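Iron(III) ABC transporter, periplasmic iron-compound-binding protein (Vibrio cholerae, PDB 5GGY) probably captures ferric siderophores, the iron-loaded form of desferrioxamine (Desferal) among them, in the periplasm and delivers them to an ABC transporter for iron uptake. Local coordinates at residues Leu103-Phe106 and Asn111-Gln114; Ser118-Leu123 and Gln135-Met140; Phe174-Asn179 and Val255-Gly260; Pro182-Glu187 and Met262-Ser267. All blocks are in the same frame, centred on the assembly; numbering follows the deposited sequence.

Contact 1: residues Leu103-Phe106 and Asn111-Gln114; sequences LPNF and NAAQ
The backbones of 103-106 and 111-114 approach most closely at F106 and A112, whose CA atoms lie 5.1 Å apart where the loop after strand 100-102 folds back on the first turn of helix 112-126, N111 being the N-cap residue. N105 and A112 make the polar link: N105 ND2 donates to A112 O at 3.0 Å, with an almost straight N-H...O angle of 173°. The carbonyl oxygen lies practically in the amide plane of N105, while the donor sits 16° out of the plane of the carbonyl. With CG anti to the backbone N (chi1 -162°), the N105 amide reaches across to the helix, and its OD1 passes 3.4 Å from A112 CA. F106 adds an apolar contact, its CE1 lying 3.5 Å from A112 CB in an oblique approach. One face of the same ring carries N105 CG, 3.6 Å above the plane and offset toward the rim. All three touching residues are buried. T181 of helix 181-188 packs on both F106 and A112, D25 of helix 24-32 touches F106, and the backbone of A112 is hydrogen-bonded to N179, beyond strand 172-176.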
loop_
_atom_site.group_PDB
_atom_site.type_symbol
_atom_site.label_atom_id
_atom_site.label_comp_id
_atom_site.label_asym_id
_atom_site.label_seq_id
_atom_site.Cartn_x
_atom_site.Cartn_y
_atom_site.Cartn_z
ATOM N N LEU A 103 5.781 -9.046 17.697
ATOM C CA LEU A 103 5.477 -7.928 16.809
ATOM C C LEU A 103 4.588 -6.904 17.505
ATOM O O LEU A 103 3.363 -6.971 17.406
ATOM C CB LEU A 103 4.792 -8.413 15.528
ATOM C CG LEU A 103 5.309 -9.692 14.868
ATOM C CD1 LEU A 103 4.495 -10.900 15.321
ATOM C CD2 LEU A 103 5.294 -9.566 13.353
ATOM N N PRO A 104 5.205 -5.946 18.210
ATOM C CA PRO A 104 4.458 -4.934 18.962
ATOM C C PRO A 104 3.919 -3.805 18.086
ATOM O O PRO A 104 4.462 -3.526 17.017
ATOM C CB PRO A 104 5.499 -4.404 19.951
ATOM C CG PRO A 104 6.787 -4.543 19.222
ATOM C CD PRO A 104 6.660 -5.810 18.406
ATOM N N ASN A 105 2.853 -3.166 18.552
ATOM C CA ASN A 105 2.242 -2.052 17.841
ATOM C C ASN A 105 1.512 -1.127 18.813
ATOM O O ASN A 105 1.465 -1.392 20.017
ATOM C CB ASN A 105 1.276 -2.571 16.771
ATOM C CG ASN A 105 0.948 -1.525 15.717
ATOM O OD1 ASN A 105 1.279 -0.349 15.868
ATOM N ND2 ASN A 105 0.284 -1.950 14.646
ATOM N N PHE A 106 0.967 -0.036 18.280
ATOM C CA PHE A 106 0.129 0.895 19.032
ATOM C C PHE A 106 0.868 1.519 20.209
ATOM O O PHE A 106 0.267 1.855 21.229
ATOM C CB PHE A 106 -1.144 0.191 19.512
ATOM C CG PHE A 106 -1.927 -0.449 18.403
ATOM C CD1 PHE A 106 -2.787 0.307 17.625
ATOM C CD2 PHE A 106 -1.794 -1.802 18.126
ATOM C CE1 PHE A 106 -3.503 -0.276 16.594
ATOM C CE2 PHE A 106 -2.507 -2.385 17.097
ATOM C CZ PHE A 106 -3.357 -1.621 16.330
ATOM N N ASN A 111 3.258 4.505 14.350
ATOM C CA ASN A 111 2.123 4.804 13.494
ATOM C C ASN A 111 1.392 3.499 13.230
ATOM O O ASN A 111 1.799 2.712 12.382
ATOM C CB ASN A 111 2.553 5.469 12.189
ATOM C CG ASN A 111 1.372 5.980 11.391
ATOM O OD1 ASN A 111 0.838 5.279 10.532
ATOM N ND2 ASN A 111 0.941 7.201 11.689
ATOM N N ALA A 112 0.312 3.289 13.975
ATOM C CA ALA A 112 -0.351 1.989 14.090
ATOM C C ALA A 112 -0.624 1.291 12.760
ATOM O O ALA A 112 -0.289 0.121 12.586
ATOM C CB ALA A 112 -1.652 2.148 14.856
ATOM N N ALA A 113 -1.226 2.013 11.822
ATOM C CA ALA A 113 -1.619 1.433 10.541
ATOM C C ALA A 113 -0.424 0.996 9.699
ATOM O O ALA A 113 -0.454 -0.059 9.069
ATOM C CB ALA A 113 -2.460 2.413 9.768
ATOM N N GLN A 114 0.626 1.812 9.684
ATOM C CA GLN A 114 1.834 1.473 8.939
ATOM C C GLN A 114 2.509 0.249 9.538
ATOM O O GLN A 114 2.992 -0.619 8.811
ATOM C CB GLN A 114 2.810 2.648 8.913
ATOM C CG GLN A 114 2.339 3.829 8.085
ATOM C CD GLN A 114 3.373 4.938 8.029
ATOM O OE1 GLN A 114 4.517 4.755 8.447
ATOM N NE2 GLN A 114 2.974 6.096 7.515
#

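Contact 2: residues Ser118-Leu123 and Gln135-Met140; sequences SHFKTL and QKLEAM
F120 directs its CG anti to the backbone N (chi1 -176°), whereas L137 turns its CG anti to the carbonyl carbon (chi1 -72°), and these two settings bring ring and isobutyl group together between the helices. K121 runs extended beyond CG, which carries its methylene chain across L137 at about a right angle. The axes of 118-123 and 135-140 run nearly antiparallel, at 154°, but stay 11.8 Å apart. The gap is spanned by side chains, with no hydrogen bond across the two segments. L137 CG lies 4.1 Å from F120 CD2, approaching the ring obliquely, and ring and isobutyl group run antiparallel alongside each other. One step further out, the L137 methyl CD1 meets K121 CE at 3.7 Å, the closest approach of the pair of segments. K136 contributes its CB, 4.5 Å from F120 CZ, before the rest of the chain turns off to a salt bridge with E32. The amine of K121 likewise finds its partner outside, in a salt bridge to E54 of the second subunit. Both lysines thus lend aliphatic parts to the contact and take their charges elsewhere. The contact joins helix 112-126 to the long helix 130-154; Q29 and E32 of helix 24-32 also touch F120, while M262 of helix 262-276 packs on K136 and M140.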
loop_
_atom_site.group_PDB
_atom_site.type_symbol
_atom_site.label_atom_id
_atom_site.label_comp_id
_atom_site.label_asym_id
_atom_site.label_seq_id
_atom_site.Cartn_x
_atom_site.Cartn_y
_atom_site.Cartn_z
ATOM N N SER A 118 3.174 -3.382 7.936
ATOM C CA SER A 118 4.521 -3.933 7.931
ATOM C C SER A 118 4.554 -5.315 8.575
ATOM O O SER A 118 5.219 -6.224 8.076
ATOM C CB SER A 118 5.490 -2.991 8.650
ATOM O OG SER A 118 6.817 -3.484 8.574
ATOM N N HIS A 119 3.829 -5.472 9.679
ATOM C CA HIS A 119 3.747 -6.760 10.360
ATOM C C HIS A 119 3.057 -7.798 9.482
ATOM O O HIS A 119 3.436 -8.969 9.475
ATOM C CB HIS A 119 3.009 -6.623 11.693
ATOM C CG HIS A 119 3.806 -5.937 12.758
ATOM N ND1 HIS A 119 5.107 -5.528 12.563
ATOM C CD2 HIS A 119 3.489 -5.591 14.027
ATOM C CE1 HIS A 119 5.558 -4.958 13.667
ATOM N NE2 HIS A 119 4.594 -4.984 14.571
ATOM N N PHE A 120 2.041 -7.355 8.748
ATOM C CA PHE A 120 1.295 -8.219 7.843
ATOM C C PHE A 120 2.210 -8.802 6.777
ATOM O O PHE A 120 2.081 -9.966 6.396
ATOM C CB PHE A 120 0.151 -7.433 7.205
ATOM C CG PHE A 120 -0.748 -8.252 6.322
ATOM C CD1 PHE A 120 -1.554 -9.246 6.852
ATOM C CD2 PHE A 120 -0.817 -7.992 4.963
ATOM C CE1 PHE A 120 -2.394 -9.982 6.037
ATOM C CE2 PHE A 120 -1.652 -8.720 4.145
ATOM C CZ PHE A 120 -2.441 -9.716 4.677
ATOM N N LYS A 121 3.149 -7.987 6.310
ATOM C CA LYS A 121 4.101 -8.424 5.299
ATOM C C LYS A 121 5.141 -9.390 5.856
ATOM O O LYS A 121 5.410 -10.429 5.259
ATOM C CB LYS A 121 4.799 -7.215 4.686
ATOM C CG LYS A 121 3.883 -6.298 3.918
ATOM C CD LYS A 121 4.624 -5.056 3.502
ATOM C CE LYS A 121 3.793 -4.213 2.567
ATOM N NZ LYS A 121 4.510 -2.955 2.253
ATOM N N THR A 122 5.724 -9.033 6.997
ATOM C CA THR A 122 6.745 -9.858 7.637
ATOM C C THR A 122 6.209 -11.241 7.994
ATOM O O THR A 122 6.900 -12.246 7.828
ATOM C CB THR A 122 7.299 -9.186 8.905
ATOM O OG1 THR A 122 6.217 -8.869 9.786
ATOM C CG2 THR A 122 8.047 -7.911 8.550
ATOM N N LEU A 123 4.976 -11.282 8.489
ATOM C CA LEU A 123 4.327 -12.545 8.808
ATOM C C LEU A 123 4.110 -13.372 7.544
ATOM O O LEU A 123 4.238 -14.596 7.562
ATOM C CB LEU A 123 2.997 -12.300 9.528
ATOM C CG LEU A 123 3.084 -11.814 10.974
ATOM C CD1 LEU A 123 1.706 -11.442 11.497
ATOM C CD2 LEU A 123 3.720 -12.882 11.852
ATOM N N GLN A 135 -1.943 -9.397 -2.665
ATOM C CA GLN A 135 -3.255 -9.345 -3.297
ATOM C C GLN A 135 -4.278 -8.648 -2.399
ATOM O O GLN A 135 -5.170 -7.955 -2.888
ATOM C CB GLN A 135 -3.721 -10.761 -3.662
ATOM C CG GLN A 135 -4.959 -11.261 -2.922
ATOM C CD GLN A 135 -6.255 -10.779 -3.549
ATOM O OE1 GLN A 135 -6.353 -10.636 -4.768
ATOM N NE2 GLN A 135 -7.255 -10.517 -2.714
ATOM N N LYS A 136 -4.140 -8.817 -1.088
ATOM C CA LYS A 136 -5.094 -8.232 -0.152
ATOM C C LYS A 136 -4.802 -6.758 0.106
ATOM O O LYS A 136 -5.717 -5.969 0.340
ATOM C CB LYS A 136 -5.099 -9.010 1.164
ATOM C CG LYS A 136 -5.747 -10.376 1.049
ATOM C CD LYS A 136 -6.297 -10.841 2.381
ATOM C CE LYS A 136 -7.181 -12.064 2.214
ATOM N NZ LYS A 136 -7.843 -12.443 3.493
ATOM N N LEU A 137 -3.525 -6.392 0.056
ATOM C CA LEU A 137 -3.124 -4.997 0.197
ATOM C C LEU A 137 -3.494 -4.200 -1.047
ATOM O O LEU A 137 -3.960 -3.065 -0.949
ATOM C CB LEU A 137 -1.622 -4.896 0.464
ATOM C CG LEU A 137 -1.169 -5.343 1.853
ATOM C CD1 LEU A 137 0.345 -5.354 1.939
ATOM C CD2 LEU A 137 -1.766 -4.435 2.916
ATOM N N GLU A 138 -3.278 -4.803 -2.213
ATOM C CA GLU A 138 -3.629 -4.179 -3.483
ATOM C C GLU A 138 -5.129 -3.933 -3.566
ATOM O O GLU A 138 -5.571 -2.864 -3.988
ATOM C CB GLU A 138 -3.176 -5.048 -4.658
ATOM C CG GLU A 138 -1.677 -5.051 -4.900
ATOM C CD GLU A 138 -1.251 -6.112 -5.897
ATOM O OE1 GLU A 138 -2.126 -6.861 -6.377
ATOM O OE2 GLU A 138 -0.043 -6.199 -6.197
ATOM N N ALA A 139 -5.905 -4.933 -3.162
ATOM C CA ALA A 139 -7.357 -4.823 -3.151
ATOM C C ALA A 139 -7.807 -3.770 -2.148
ATOM O O ALA A 139 -8.813 -3.093 -2.352
ATOM C CB ALA A 139 -7.990 -6.166 -2.830
ATOM N N MET A 140 -7.048 -3.638 -1.066
ATOM C CA MET A 140 -7.350 -2.669 -0.022
ATOM C C MET A 140 -7.186 -1.233 -0.518
ATOM O O MET A 140 -8.069 -0.397 -0.325
ATOM C CB MET A 140 -6.456 -2.907 1.197
ATOM C CG MET A 140 -6.875 -2.126 2.428
ATOM S SD MET A 140 -5.847 -2.454 3.869
ATOM C CE MET A 140 -4.322 -1.650 3.392
#

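Contact 3: residues Phe174-Asn179 and Val255-Gly260; sequences FLYTEN and VWSYGG
The end of strand 172-176, in the mixed sheet, meets the loop leading from strand 249-252 to helix 262-276 through three polar side chains, Y176, S257 and Y258. The CA atoms of Y176 and S257 remain 9.0 Å apart, and the phenol of Y176 spans the interval. Its chi1 of -77°, which sets CG anti to the carbonyl carbon, sends the ring toward the loop and places the hydroxyl beside S257. Y176 OH lies 3.1 Å from S257 CB. S257 OG is also 3.1 Å from that hydroxyl, at most a weak hydrogen bond, not settled by the geometry. The stronger partner of both hydroxyls is R166 of strand 161-167: its NE binds Y176 OH and its NH1 binds S257 OG, which ties the loop to the sheet through a single guanidinium group. The fold is that of the periplasmic binding proteins of the Peripla_BP_2 family, in which two lobes joined by a long helix enclose the ligand cleft. Here the sheet containing strand 172-176 belongs to one lobe, and helix 130-154 is the long connecting element. Y258 crosses Y176 at about a right angle, with Y258 CE2 at 4.1 Å from Y176 CE1. The two phenol oxygens, Y176 OH and Y258 OH, are separated by 3.2 Å. Within the loop, S257 CB stands over the centre of the Y258 ring, 4.3 Å above its plane. W256 CE2 lies at the edge of that same ring, in its plane, and the indole of W256 makes an edge-to-face contact with W24.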
loop_
_atom_site.group_PDB
_atom_site.type_symbol
_atom_site.label_atom_id
_atom_site.label_comp_id
_atom_site.label_asym_id
_atom_site.label_seq_id
_atom_site.Cartn_x
_atom_site.Cartn_y
_atom_site.Cartn_z
ATOM N N PHE A 174 -13.008 8.169 24.196
ATOM C CA PHE A 174 -11.681 7.879 23.659
ATOM C C PHE A 174 -11.537 8.396 22.236
ATOM O O PHE A 174 -11.915 7.720 21.289
ATOM C CB PHE A 174 -11.393 6.376 23.678
ATOM C CG PHE A 174 -11.147 5.817 25.050
ATOM C CD1 PHE A 174 -10.139 6.323 25.852
ATOM C CD2 PHE A 174 -11.910 4.765 25.525
ATOM C CE1 PHE A 174 -9.908 5.804 27.111
ATOM C CE2 PHE A 174 -11.682 4.240 26.780
ATOM C CZ PHE A 174 -10.683 4.759 27.576
ATOM N N LEU A 175 -10.990 9.596 22.093
ATOM C CA LEU A 175 -10.747 10.170 20.772
ATOM C C LEU A 175 -9.556 9.500 20.101
ATOM O O LEU A 175 -8.502 9.338 20.714
ATOM C CB LEU A 175 -10.503 11.678 20.862
ATOM C CG LEU A 175 -11.685 12.561 21.261
ATOM C CD1 LEU A 175 -11.267 14.023 21.283
ATOM C CD2 LEU A 175 -12.849 12.352 20.310
ATOM N N TYR A 176 -9.722 9.118 18.840
ATOM C CA TYR A 176 -8.634 8.480 18.106
ATOM C C TYR A 176 -7.664 9.517 17.553
ATOM O O TYR A 176 -8.066 10.467 16.883
ATOM C CB TYR A 176 -9.185 7.586 16.992
ATOM C CG TYR A 176 -9.723 6.288 17.543
ATOM C CD1 TYR A 176 -8.868 5.232 17.836
ATOM C CD2 TYR A 176 -11.075 6.133 17.811
ATOM C CE1 TYR A 176 -9.350 4.051 18.358
ATOM C CE2 TYR A 176 -11.565 4.954 18.333
ATOM C CZ TYR A 176 -10.699 3.919 18.605
ATOM O OH TYR A 176 -11.181 2.743 19.127
ATOM N N THR A 177 -6.384 9.319 17.850
ATOM C CA THR A 177 -5.361 10.325 17.599
ATOM C C THR A 177 -4.660 10.152 16.253
ATOM O O THR A 177 -5.035 9.299 15.449
ATOM C CB THR A 177 -4.303 10.311 18.717
ATOM O OG1 THR A 177 -3.541 9.101 18.648
ATOM C CG2 THR A 177 -4.973 10.402 20.084
ATOM N N GLU A 178 -3.634 10.968 16.027
ATOM C CA GLU A 178 -2.944 11.040 14.740
ATOM C C GLU A 178 -2.280 9.724 14.341
ATOM O O GLU A 178 -2.228 9.382 13.160
ATOM C CB GLU A 178 -1.894 12.154 14.770
ATOM C CG GLU A 178 -1.182 12.380 13.449
ATOM C CD GLU A 178 -0.080 13.417 13.548
ATOM O OE1 GLU A 178 0.493 13.777 12.497
ATOM O OE2 GLU A 178 0.211 13.872 14.674
ATOM N N ASN A 179 -1.783 8.987 15.327
ATOM C CA ASN A 179 -1.072 7.743 15.063
ATOM C C ASN A 179 -1.980 6.518 15.108
ATOM O O ASN A 179 -1.504 5.384 15.078
ATOM C CB ASN A 179 0.070 7.571 16.063
ATOM C CG ASN A 179 -0.418 7.505 17.494
ATOM O OD1 ASN A 179 -1.472 8.045 17.828
ATOM N ND2 ASN A 179 0.346 6.835 18.350
ATOM N N VAL A 255 -15.902 -2.755 14.313
ATOM C CA VAL A 255 -14.618 -2.973 13.656
ATOM C C VAL A 255 -13.500 -2.652 14.637
ATOM O O VAL A 255 -13.442 -1.552 15.181
ATOM C CB VAL A 255 -14.446 -2.109 12.392
ATOM C CG1 VAL A 255 -13.070 -2.337 11.801
ATOM C CG2 VAL A 255 -15.522 -2.432 11.365
ATOM N N TRP A 256 -12.620 -3.619 14.862
ATOM C CA TRP A 256 -11.559 -3.476 15.849
ATOM C C TRP A 256 -10.583 -2.368 15.461
ATOM O O TRP A 256 -9.938 -2.426 14.411
ATOM C CB TRP A 256 -10.824 -4.807 16.026
ATOM C CG TRP A 256 -9.939 -4.886 17.242
ATOM C CD1 TRP A 256 -8.631 -5.272 17.273
ATOM C CD2 TRP A 256 -10.301 -4.587 18.598
ATOM N NE1 TRP A 256 -8.154 -5.231 18.561
ATOM C CE2 TRP A 256 -9.158 -4.812 19.394
ATOM C CE3 TRP A 256 -11.477 -4.149 19.216
ATOM C CZ2 TRP A 256 -9.159 -4.614 20.775
ATOM C CZ3 TRP A 256 -11.475 -3.953 20.586
ATOM C CH2 TRP A 256 -10.324 -4.184 21.350
ATOM N N SER A 257 -10.488 -1.357 16.318
ATOM C CA SER A 257 -9.647 -0.198 16.052
ATOM C C SER A 257 -8.210 -0.428 16.502
ATOM O O SER A 257 -7.389 0.488 16.480
ATOM C CB SER A 257 -10.217 1.040 16.742
ATOM O OG SER A 257 -11.592 1.211 16.441
ATOM N N TYR A 258 -7.918 -1.656 16.913
ATOM C CA TYR A 258 -6.568 -2.031 17.312
ATOM C C TYR A 258 -6.167 -3.346 16.650
ATOM O O TYR A 258 -5.653 -4.253 17.305
ATOM C CB TYR A 258 -6.470 -2.147 18.833
ATOM C CG TYR A 258 -7.233 -1.067 19.569
ATOM C CD1 TYR A 258 -8.518 -1.301 20.047
ATOM C CD2 TYR A 258 -6.677 0.188 19.775
ATOM C CE1 TYR A 258 -9.220 -0.323 20.714
ATOM C CE2 TYR A 258 -7.375 1.178 20.444
ATOM C CZ TYR A 258 -8.647 0.916 20.911
ATOM O OH TYR A 258 -9.356 1.890 21.577
ATOM N N GLY A 259 -6.407 -3.443 15.346
ATOM C CA GLY A 259 -6.184 -4.680 14.622
ATOM C C GLY A 259 -5.017 -4.646 13.653
ATOM O O GLY A 259 -4.067 -3.884 13.831
ATOM N N GLY A 260 -5.096 -5.480 12.622
ATOM C CA GLY A 260 -4.026 -5.604 11.647
ATOM C C GLY A 260 -4.253 -4.819 10.371
ATOM O O GLY A 260 -4.963 -3.812 10.361
#

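Contact 4: residues Pro182-Glu187 and Met262-Ser267; sequences PQYVLE and MSLRYS
Y184 and V185 of helix 181-188 pack against L264 and S267 of helix 262-276 in a buried helix-helix contact that joins the short helix after strand 172-176 to the last helix of the chain. The segment axes approach to 9.4 Å and cross at -59°, with V185 and L264 facing each other, their CA atoms 6.2 Å apart. V185 points CG2 into the crossing, where it lies 3.4 Å from L264 O and 3.7 Å from S267 CB. Alongside, Y184 swings out with CG anti to the backbone N (chi1 166°) and crosses L264 at about a right angle. The ring atom Y184 CE1 touches L264 CD1 at 3.6 Å in an oblique approach, and L264 CD2 reaches Y184 CD1. Helix 112-126 adds A113 and I117, which pack on both Y184 and L264. The serine turns its polar end back on its own helix: S267 OG donates to S263 O at 2.6 Å, reaching that oxygen from the face opposite to the backbone N of S267. With its hydroxyl satisfied in this way, S267 offers a methylene to V185, and without hydrogen bonds across the segments the contact rests on van der Waals packing, largely apolar, with one methyl against a backbone carbonyl.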
loop_
_atom_site.group_PDB
_atom_site.type_symbol
_atom_site.label_atom_id
_atom_site.label_comp_id
_atom_site.label_asym_id
_atom_site.label_seq_id
_atom_site.Cartn_x
_atom_site.Cartn_y
_atom_site.Cartn_z
ATOM N N PRO A 182 -7.879 4.506 12.828
ATOM C CA PRO A 182 -8.982 5.213 12.164
ATOM C C PRO A 182 -8.536 6.521 11.510
ATOM O O PRO A 182 -9.093 6.915 10.487
ATOM C CB PRO A 182 -9.964 5.485 13.306
ATOM C CG PRO A 182 -9.656 4.450 14.325
ATOM C CD PRO A 182 -8.175 4.276 14.255
ATOM N N GLN A 183 -7.544 7.179 12.102
ATOM C CA GLN A 183 -6.980 8.398 11.529
ATOM C C GLN A 183 -6.410 8.126 10.140
ATOM O O GLN A 183 -6.613 8.905 9.207
ATOM C CB GLN A 183 -5.895 8.969 12.445
ATOM C CG GLN A 183 -5.101 10.114 11.837
ATOM C CD GLN A 183 -5.909 11.390 11.689
ATOM O OE1 GLN A 183 -7.009 11.513 12.229
ATOM N NE2 GLN A 183 -5.363 12.352 10.954
ATOM N N TYR A 184 -5.696 7.012 10.017
ATOM C CA TYR A 184 -5.141 6.575 8.744
ATOM C C TYR A 184 -6.260 6.325 7.741
ATOM O O TYR A 184 -6.156 6.689 6.570
ATOM C CB TYR A 184 -4.298 5.313 8.946
ATOM C CG TYR A 184 -3.940 4.568 7.675
ATOM C CD1 TYR A 184 -4.765 3.563 7.172
ATOM C CD2 TYR A 184 -2.760 4.841 6.999
ATOM C CE1 TYR A 184 -4.435 2.879 6.019
ATOM C CE2 TYR A 184 -2.421 4.159 5.849
ATOM C CZ TYR A 184 -3.261 3.177 5.364
ATOM O OH TYR A 184 -2.930 2.495 4.217
ATOM N N VAL A 185 -7.325 5.693 8.220
ATOM C CA VAL A 185 -8.493 5.406 7.399
ATOM C C VAL A 185 -9.150 6.692 6.895
ATOM O O VAL A 185 -9.497 6.800 5.715
ATOM C CB VAL A 185 -9.523 4.566 8.183
ATOM C CG1 VAL A 185 -10.900 4.650 7.544
ATOM C CG2 VAL A 185 -9.053 3.117 8.301
ATOM N N LEU A 186 -9.310 7.665 7.789
ATOM C CA LEU A 186 -9.884 8.961 7.433
ATOM C C LEU A 186 -9.059 9.669 6.361
ATOM O O LEU A 186 -9.605 10.145 5.367
ATOM C CB LEU A 186 -10.001 9.855 8.670
ATOM C CG LEU A 186 -10.965 9.413 9.772
ATOM C CD1 LEU A 186 -10.946 10.397 10.933
ATOM C CD2 LEU A 186 -12.372 9.257 9.221
ATOM N N GLU A 187 -7.746 9.739 6.569
ATOM C CA GLU A 187 -6.852 10.385 5.611
ATOM C C GLU A 187 -6.878 9.675 4.261
ATOM O O GLU A 187 -6.882 10.314 3.209
ATOM C CB GLU A 187 -5.420 10.423 6.151
ATOM C CG GLU A 187 -5.243 11.228 7.425
ATOM C CD GLU A 187 -3.836 11.116 7.975
ATOM O OE1 GLU A 187 -2.992 10.482 7.309
ATOM O OE2 GLU A 187 -3.571 11.657 9.069
ATOM N N MET A 262 -5.829 -5.636 7.488
ATOM C CA MET A 262 -7.140 -5.708 6.851
ATOM C C MET A 262 -8.223 -5.018 7.673
ATOM O O MET A 262 -9.314 -4.750 7.165
ATOM C CB MET A 262 -7.523 -7.167 6.583
ATOM C CG MET A 262 -6.710 -7.826 5.471
ATOM S SD MET A 262 -6.841 -6.999 3.871
ATOM C CE MET A 262 -5.265 -6.154 3.793
ATOM N N SER A 263 -7.918 -4.722 8.935
ATOM C CA SER A 263 -8.828 -3.953 9.777
ATOM C C SER A 263 -8.946 -2.530 9.244
ATOM O O SER A 263 -9.927 -1.838 9.506
ATOM C CB SER A 263 -8.352 -3.935 11.232
ATOM O OG SER A 263 -7.197 -3.126 11.377
ATOM N N LEU A 264 -7.931 -2.101 8.500
ATOM C CA LEU A 264 -7.942 -0.797 7.851
ATOM C C LEU A 264 -8.993 -0.769 6.746
ATOM O O LEU A 264 -9.698 0.226 6.569
ATOM C CB LEU A 264 -6.559 -0.469 7.279
ATOM C CG LEU A 264 -5.387 -0.561 8.258
ATOM C CD1 LEU A 264 -4.064 -0.376 7.530
ATOM C CD2 LEU A 264 -5.536 0.458 9.377
ATOM N N ARG A 265 -9.091 -1.873 6.009
ATOM C CA ARG A 265 -10.082 -2.007 4.948
ATOM C C ARG A 265 -11.493 -2.070 5.520
ATOM O O ARG A 265 -12.408 -1.429 5.005
ATOM C CB ARG A 265 -9.812 -3.257 4.107
ATOM C CG ARG A 265 -10.817 -3.476 2.980
ATOM C CD ARG A 265 -10.853 -4.930 2.519
ATOM N NE ARG A 265 -11.968 -5.181 1.609
ATOM C CZ ARG A 265 -11.850 -5.310 0.291
ATOM N NH1 ARG A 265 -10.661 -5.222 -0.288
ATOM N NH2 ARG A 265 -12.925 -5.533 -0.452
ATOM N N TYR A 266 -11.661 -2.856 6.579
ATOM C CA TYR A 266 -12.957 -3.012 7.231
ATOM C C TYR A 266 -13.423 -1.700 7.846
ATOM O O TYR A 266 -14.591 -1.325 7.725
ATOM C CB TYR A 266 -12.888 -4.096 8.308
ATOM C CG TYR A 266 -12.467 -5.452 7.787
ATOM C CD1 TYR A 266 -11.618 -6.268 8.523
ATOM C CD2 TYR A 266 -12.924 -5.920 6.562
ATOM C CE1 TYR A 266 -11.233 -7.507 8.055
ATOM C CE2 TYR A 266 -12.544 -7.162 6.085
ATOM C CZ TYR A 266 -11.698 -7.950 6.837
ATOM O OH TYR A 266 -11.319 -9.184 6.365
ATOM N N SER A 267 -12.502 -1.005 8.507
ATOM C CA SER A 267 -12.804 0.293 9.097
ATOM C C SER A 267 -13.264 1.276 8.026
ATOM O O SER A 267 -14.251 1.989 8.205
ATOM C CB SER A 267 -11.583 0.856 9.831
ATOM O OG SER A 267 -11.175 0.017 10.897
#

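In the fold
From the N terminus, contact 1 closes first, a short loop between strand 100-102 and helix 112-126. Contact 2 follows in series on that same helix, closing the helical hairpin formed by the end of helix 112-126 and the start of helix 130-154; P104 O and H119 NE2, 2.9 Å apart, probably join the two by a hydrogen bond. Contacts 3 and 4 are long-range closures, 76 and 75 residues apart at their nearest ends. They cross, because 182-187 follows 174-179 and 262-267 follows 255-260. Their centres are 8 Å apart, and V255 CG1 touches S267 OG at 3.2 Å. Contact 4 also touches contacts 1 and 2, so helix 262-276 is tied to helices 112-126 and 130-154.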